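Separin (PDB 5U1T) is a caspase-like cysteine protease that cleaves the MCD1/SCC1 subunit of cohesin at the onset of anaphase, allowing chromosomes to segregate. Local coordinates at residues T322-C325 against L326-W330; N1036-L1039 against S1040-S1044. All blocks are in the same frame, centred on the assembly; numbering follows the deposited sequence.

Contact 1. Residues T322-C325 against L326-W330; sequences TLKC and LVCLW
L326, V327, C328 and L329 each give their backbone N-H to the carbonyl O of the residue four places earlier, T322, L323, K324 and C325 in turn, which is regular alpha-helical bonding within helix 319-336, though the bond from L326 N to T322 O is less certain than the others. V327 N lies 2.8 Å from L323 O and L329 N 2.8 Å from C325 O, whereas C328 N to K324 O is longer at 3.2 Å. On this framework the side chains pack one turn apart. K324 and C328 meet in this way. The lysine bends at its second torsion (chi2 57°), and its CE comes alongside the thiol, 4.0 Å from C328 SG. The sulfur is set back toward the preceding turn because it lies beside its own backbone N (chi1 -72°); this also brings C328 SG to 3.3 Å from K324 O. One branch of V327, CG2, sits beside the backbone N and lies 3.4 Å from L323 O, while CB of L329 is 3.7 Å from C325 O. The placement of L326 CD1 against the T322 carbonyl is doubtful. Both polar ends have partners outside the two segments: T322 OG1 is hydrogen-bonded to I319 O and Y354 OH, and K324 NZ makes a weak bond to M286 O. This is plain packing in the helical domain, away from the probable catalytic cysteine. L323, L326 and V327 rest on L374 of helix 365-384, L326 and W330 meet T351 of helix 342-357, L326 and L329 lie on helix 298-313, and the two cysteines, C325 and C328, both touch C284 in a loop.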
ATOM      1  N   THR A 322      55.857 -42.401  -8.695  1.00 98.96           N
ATOM      2  CA  THR A 322      55.099 -42.834  -7.527  1.00 98.99           C
ATOM      3  C   THR A 322      53.665 -43.205  -7.803  1.00 97.49           C
ATOM      4  O   THR A 322      53.166 -44.203  -7.312  1.00 95.31           O
ATOM      5  CB  THR A 322      55.042 -41.703  -6.524  1.00104.29           C
ATOM      6  OG1 THR A 322      54.563 -40.546  -7.201  1.00111.42           O
ATOM      7  CG2 THR A 322      56.405 -41.403  -5.999  1.00101.30           C
ATOM      8  N   LEU A 323      52.987 -42.357  -8.551  1.00 98.61           N
ATOM      9  CA  LEU A 323      51.612 -42.592  -8.896  1.00 96.56           C
ATOM     10  C   LEU A 323      51.493 -43.918  -9.584  1.00 96.88           C
ATOM     11  O   LEU A 323      50.637 -44.728  -9.269  1.00 92.78           O
ATOM     12  CB  LEU A 323      51.162 -41.515  -9.867  1.00 93.58           C
ATOM     13  CG  LEU A 323      51.100 -40.065  -9.407  1.00 98.70           C
ATOM     14  CD1 LEU A 323      50.772 -39.136 -10.554  1.00 90.14           C
ATOM     15  CD2 LEU A 323      50.097 -39.913  -8.282  1.00 94.08           C
ATOM     16  N   LYS A 324      52.389 -44.141 -10.528  1.00 98.59           N
ATOM     17  CA  LYS A 324      52.342 -45.372 -11.314  1.00 95.74           C
ATOM     18  C   LYS A 324      52.291 -46.620 -10.434  1.00 99.98           C
ATOM     19  O   LYS A 324      51.527 -47.551 -10.695  1.00 97.34           O
ATOM     20  CB  LYS A 324      53.548 -45.447 -12.249  1.00 95.73           C
ATOM     21  CG  LYS A 324      53.664 -46.766 -12.971  1.00 94.35           C
ATOM     22  CD  LYS A 324      52.411 -47.050 -13.768  1.00 98.10           C
ATOM     23  CE  LYS A 324      52.449 -48.441 -14.361  1.00104.39           C
ATOM     24  NZ  LYS A 324      51.433 -48.573 -15.431  1.00104.44           N
ATOM     25  N   CYS A 325      53.116 -46.632  -9.394  1.00100.27           N
ATOM     26  CA  CYS A 325      53.079 -47.703  -8.415  1.00 96.47           C
ATOM     27  C   CYS A 325      51.761 -47.693  -7.648  1.00 96.84           C
ATOM     28  O   CYS A 325      51.146 -48.740  -7.440  1.00 94.41           O
ATOM     29  CB  CYS A 325      54.255 -47.570  -7.455  1.00 96.75           C
ATOM     30  SG  CYS A 325      55.834 -47.667  -8.293  1.00114.10           S
ATOM     31  N   LEU A 326      51.332 -46.502  -7.241  1.00 97.67           N
ATOM     32  CA  LEU A 326      50.072 -46.327  -6.522  1.00 95.56           C
ATOM     33  C   LEU A 326      48.885 -46.944  -7.262  1.00 89.38           C
ATOM     34  O   LEU A 326      48.036 -47.601  -6.652  1.00 83.21           O
ATOM     35  CB  LEU A 326      49.822 -44.842  -6.275  1.00 92.89           C
ATOM     36  CG  LEU A 326      50.491 -44.275  -5.028  1.00 92.95           C
ATOM     37  CD1 LEU A 326      51.990 -44.307  -5.180  1.00100.45           C
ATOM     38  CD2 LEU A 326      49.995 -42.857  -4.769  1.00 97.44           C
ATOM     39  N   VAL A 327      48.843 -46.733  -8.576  1.00 88.09           N
ATOM     40  CA  VAL A 327      47.828 -47.344  -9.426  1.00 88.98           C
ATOM     41  C   VAL A 327      47.940 -48.863  -9.374  1.00 91.20           C
ATOM     42  O   VAL A 327      46.935 -49.570  -9.265  1.00 88.50           O
ATOM     43  CB  VAL A 327      47.956 -46.891 -10.889  1.00 85.76           C
ATOM     44  CG1 VAL A 327      46.939 -47.610 -11.744  1.00 85.88           C
ATOM     45  CG2 VAL A 327      47.800 -45.388 -11.011  1.00 82.02           C
ATOM     46  N   CYS A 328      49.175 -49.351  -9.452  1.00 91.10           N
ATOM     47  CA  CYS A 328      49.456 -50.783  -9.390  1.00 92.63           C
ATOM     48  C   CYS A 328      48.945 -51.410  -8.099  1.00 92.43           C
ATOM     49  O   CYS A 328      48.302 -52.461  -8.109  1.00 94.14           O
ATOM     50  CB  CYS A 328      50.967 -51.048  -9.515  1.00 97.89           C
ATOM     51  SG  CYS A 328      51.681 -50.776 -11.170  1.00107.05           S
ATOM     52  N   LEU A 329      49.243 -50.760  -6.985  1.00 90.75           N
ATOM     53  CA  LEU A 329      48.871 -51.292  -5.684  1.00 91.77           C
ATOM     54  C   LEU A 329      47.359 -51.348  -5.509  1.00 88.67           C
ATOM     55  O   LEU A 329      46.819 -52.374  -5.098  1.00 83.80           O
ATOM     56  CB  LEU A 329      49.531 -50.460  -4.580  1.00 90.96           C
ATOM     57  CG  LEU A 329      49.291 -50.713  -3.094  1.00 91.03           C
ATOM     58  CD1 LEU A 329      49.786 -52.086  -2.693  1.00103.45           C
ATOM     59  CD2 LEU A 329      49.961 -49.624  -2.268  1.00 91.16           C
ATOM     60  N   TRP A 330      46.671 -50.261  -5.848  1.00 90.15           N
ATOM     61  CA  TRP A 330      45.245 -50.184  -5.566  1.00 89.06           C
ATOM     62  C   TRP A 330      44.422 -50.966  -6.571  1.00 87.83           C
ATOM     63  O   TRP A 330      43.278 -51.331  -6.290  1.00 83.48           O
ATOM     64  CB  TRP A 330      44.790 -48.727  -5.504  1.00 86.47           C
ATOM     65  CG  TRP A 330      45.170 -48.118  -4.212  1.00 83.74           C
ATOM     66  CD1 TRP A 330      46.220 -47.282  -3.977  1.00 84.00           C
ATOM     67  CD2 TRP A 330      44.540 -48.342  -2.949  1.00 79.40           C
ATOM     68  NE1 TRP A 330      46.273 -46.953  -2.644  1.00 79.55           N
ATOM     69  CE2 TRP A 330      45.252 -47.593  -1.989  1.00 83.89           C
ATOM     70  CE3 TRP A 330      43.433 -49.093  -2.535  1.00 83.34           C
ATOM     71  CZ2 TRP A 330      44.893 -47.571  -0.634  1.00 86.97           C
ATOM     72  CZ3 TRP A 330      43.073 -49.067  -1.187  1.00 83.24           C
ATOM     73  CH2 TRP A 330      43.805 -48.315  -0.255  1.00 86.30           C
TER

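Contact 2. Residues N1036-L1039 against S1040-S1044; sequences NHEL and SKISS
The opening turns of helix 1036-1054 carry a long salt bridge one turn apart, with E1038 OE1 3.8 Å from K1041 NZ. The two side chains cross obliquely, and E1038 OE1 also lies beside K1041 CE. E1038 reaches forward along the helix by a bend at its second torsion (chi2 60°), and its other oxygen, OE2, passes 3.5 Å from I1042 CG1 while accepting a hydrogen bond from H936 NE2. The lysine stem has a second neighbour in H1037: K1041 CG lies over one face of the imidazole, and K1041 CD is 3.8 Å from H1037 NE2. With an alanine at E1038, H936 and K1041 would probably lose their shared carboxylate and the flank of I1042 its cover. Farther along, S1040 O accepts from S1044 N at 3.0 Å and from the hydroxyl S1043 OG at 2.6 Å, both on the same face of its plane, which probably holds the S1043 hydroxyl turned back toward S1040 O. At the start of the helix, D1035 OD2 accepts a bond from E1038 N. I1042 packs on V935 of helix 927-946, L1039 and N1036 face helix 1075-1088, and loops touch H1037 through K1507 and S1044 through P1141 and I1142.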
ATOM      1  N   ASN A1036     -14.166  22.411  11.487  1.00 55.69           N
ATOM      2  CA  ASN A1036     -14.602  23.791  11.532  1.00 53.41           C
ATOM      3  C   ASN A1036     -16.085  23.977  11.237  1.00 58.25           C
ATOM      4  O   ASN A1036     -16.742  24.779  11.901  1.00 59.22           O
ATOM      5  CB  ASN A1036     -13.787  24.643  10.571  1.00 52.45           C
ATOM      6  CG  ASN A1036     -13.749  26.104  10.995  1.00 58.95           C
ATOM      7  OD1 ASN A1036     -13.213  26.436  12.059  1.00 53.48           O
ATOM      8  ND2 ASN A1036     -14.332  26.979  10.172  1.00 56.07           N
ATOM      9  N   HIS A1037     -16.625  23.233  10.281  1.00 49.58           N
ATOM     10  CA  HIS A1037     -18.025  23.409   9.938  1.00 53.41           C
ATOM     11  C   HIS A1037     -18.946  22.937  11.078  1.00 59.29           C
ATOM     12  O   HIS A1037     -20.056  23.437  11.235  1.00 54.67           O
ATOM     13  CB  HIS A1037     -18.356  22.682   8.638  1.00 52.46           C
ATOM     14  CG  HIS A1037     -19.814  22.681   8.298  1.00 60.21           C
ATOM     15  ND1 HIS A1037     -20.439  23.751   7.686  1.00 63.62           N
ATOM     16  CD2 HIS A1037     -20.775  21.747   8.494  1.00 57.00           C
ATOM     17  CE1 HIS A1037     -21.720  23.472   7.522  1.00 63.53           C
ATOM     18  NE2 HIS A1037     -21.946  22.256   7.992  1.00 63.51           N
ATOM     19  N   GLU A1038     -18.474  21.975  11.869  1.00 61.10           N
ATOM     20  CA  GLU A1038     -19.219  21.514  13.029  1.00 61.61           C
ATOM     21  C   GLU A1038     -19.075  22.505  14.189  1.00 62.54           C
ATOM     22  O   GLU A1038     -20.009  22.694  14.977  1.00 61.57           O
ATOM     23  CB  GLU A1038     -18.755  20.117  13.464  1.00 51.56           C
ATOM     24  CG  GLU A1038     -19.566  19.528  14.619  1.00 54.03           C
ATOM     25  CD  GLU A1038     -21.053  19.367  14.283  1.00 63.87           C
ATOM     26  OE1 GLU A1038     -21.383  19.221  13.088  1.00 64.78           O
ATOM     27  OE2 GLU A1038     -21.900  19.395  15.206  1.00 64.15           O
ATOM     28  N   LEU A1039     -17.899  23.123  14.296  1.00 59.87           N
ATOM     29  CA  LEU A1039     -17.646  24.118  15.330  1.00 59.39           C
ATOM     30  C   LEU A1039     -18.568  25.295  15.099  1.00 58.21           C
ATOM     31  O   LEU A1039     -18.978  25.961  16.022  1.00 63.30           O
ATOM     32  CB  LEU A1039     -16.185  24.573  15.327  1.00 52.66           C
ATOM     33  CG  LEU A1039     -15.806  25.645  16.352  1.00 55.08           C
ATOM     34  CD1 LEU A1039     -15.973  25.148  17.782  1.00 56.33           C
ATOM     35  CD2 LEU A1039     -14.390  26.175  16.115  1.00 56.38           C
ATOM     36  N   SER A1040     -18.897  25.522  13.841  1.00 61.17           N
ATOM     37  CA  SER A1040     -19.774  26.590  13.433  1.00 57.83           C
ATOM     38  C   SER A1040     -21.216  26.327  13.885  1.00 60.41           C
ATOM     39  O   SER A1040     -21.859  27.186  14.518  1.00 66.82           O
ATOM     40  CB  SER A1040     -19.675  26.745  11.920  1.00 56.86           C
ATOM     41  OG  SER A1040     -20.758  27.470  11.382  1.00 72.02           O
ATOM     42  N   LYS A1041     -21.710  25.134  13.570  1.00 57.07           N
ATOM     43  CA  LYS A1041     -23.048  24.703  13.931  1.00 56.35           C
ATOM     44  C   LYS A1041     -23.239  24.547  15.439  1.00 57.38           C
ATOM     45  O   LYS A1041     -24.299  24.857  15.965  1.00 58.22           O
ATOM     46  CB  LYS A1041     -23.367  23.387  13.232  1.00 55.24           C
ATOM     47  CG  LYS A1041     -23.381  23.514  11.729  1.00 58.29           C
ATOM     48  CD  LYS A1041     -24.091  22.347  11.079  1.00 63.41           C
ATOM     49  CE  LYS A1041     -23.684  21.030  11.727  1.00 65.87           C
ATOM     50  NZ  LYS A1041     -24.742  19.974  11.543  1.00 75.87           N
ATOM     51  N   ILE A1042     -22.215  24.100  16.127  1.00 58.83           N
ATOM     52  CA  ILE A1042     -22.297  23.968  17.558  1.00 61.75           C
ATOM     53  C   ILE A1042     -22.343  25.341  18.201  1.00 60.06           C
ATOM     54  O   ILE A1042     -22.952  25.529  19.219  1.00 58.82           O
ATOM     55  CB  ILE A1042     -21.111  23.173  18.098  1.00 58.89           C
ATOM     56  CG1 ILE A1042     -21.264  21.720  17.725  1.00 60.39           C
ATOM     57  CG2 ILE A1042     -21.047  23.241  19.604  1.00 60.45           C
ATOM     58  CD1 ILE A1042     -22.529  21.126  18.253  1.00 56.82           C
ATOM     59  N   SER A1043     -21.699  26.307  17.586  1.00 59.96           N
ATOM     60  CA  SER A1043     -21.696  27.637  18.115  1.00 59.37           C
ATOM     61  C   SER A1043     -23.045  28.265  17.953  1.00 61.53           C
ATOM     62  O   SER A1043     -23.528  28.906  18.841  1.00 59.97           O
ATOM     63  CB  SER A1043     -20.645  28.477  17.423  1.00 61.93           C
ATOM     64  OG  SER A1043     -21.124  28.990  16.210  1.00 72.12           O
ATOM     65  N   SER A1044     -23.654  28.071  16.805  1.00 58.00           N
ATOM     66  CA  SER A1044     -24.942  28.671  16.539  1.00 62.56           C
ATOM     67  C   SER A1044     -26.044  28.024  17.334  1.00 58.24           C
ATOM     68  O   SER A1044     -27.006  28.639  17.710  1.00 63.91           O
ATOM     69  CB  SER A1044     -25.241  28.648  15.056  1.00 55.78           C
ATOM     70  OG  SER A1044     -24.897  27.413  14.507  1.00 66.55           O
TER

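Overall arrangement
Both contacts are short-range packing inside a single helix, largely buried, with partly exposed residues in each, and they share no element: contact 1 belongs to helix 319-336 and contact 2 to helix 1036-1054. Their centres lie 103 Å apart, on opposite sides of the centre of the elongated chain, and the nearest atoms are about 92 Å apart. Contact 1 is held by backbone bonding, with a lysine methylene beside a thiol, and its leucines and valine face other helices. Contact 2, lying among helices and loops, including one that carries K1507 and E1509, adds a carboxylate, a lysine, a histidine and serine hydroxyls. The second protein chain touches neither.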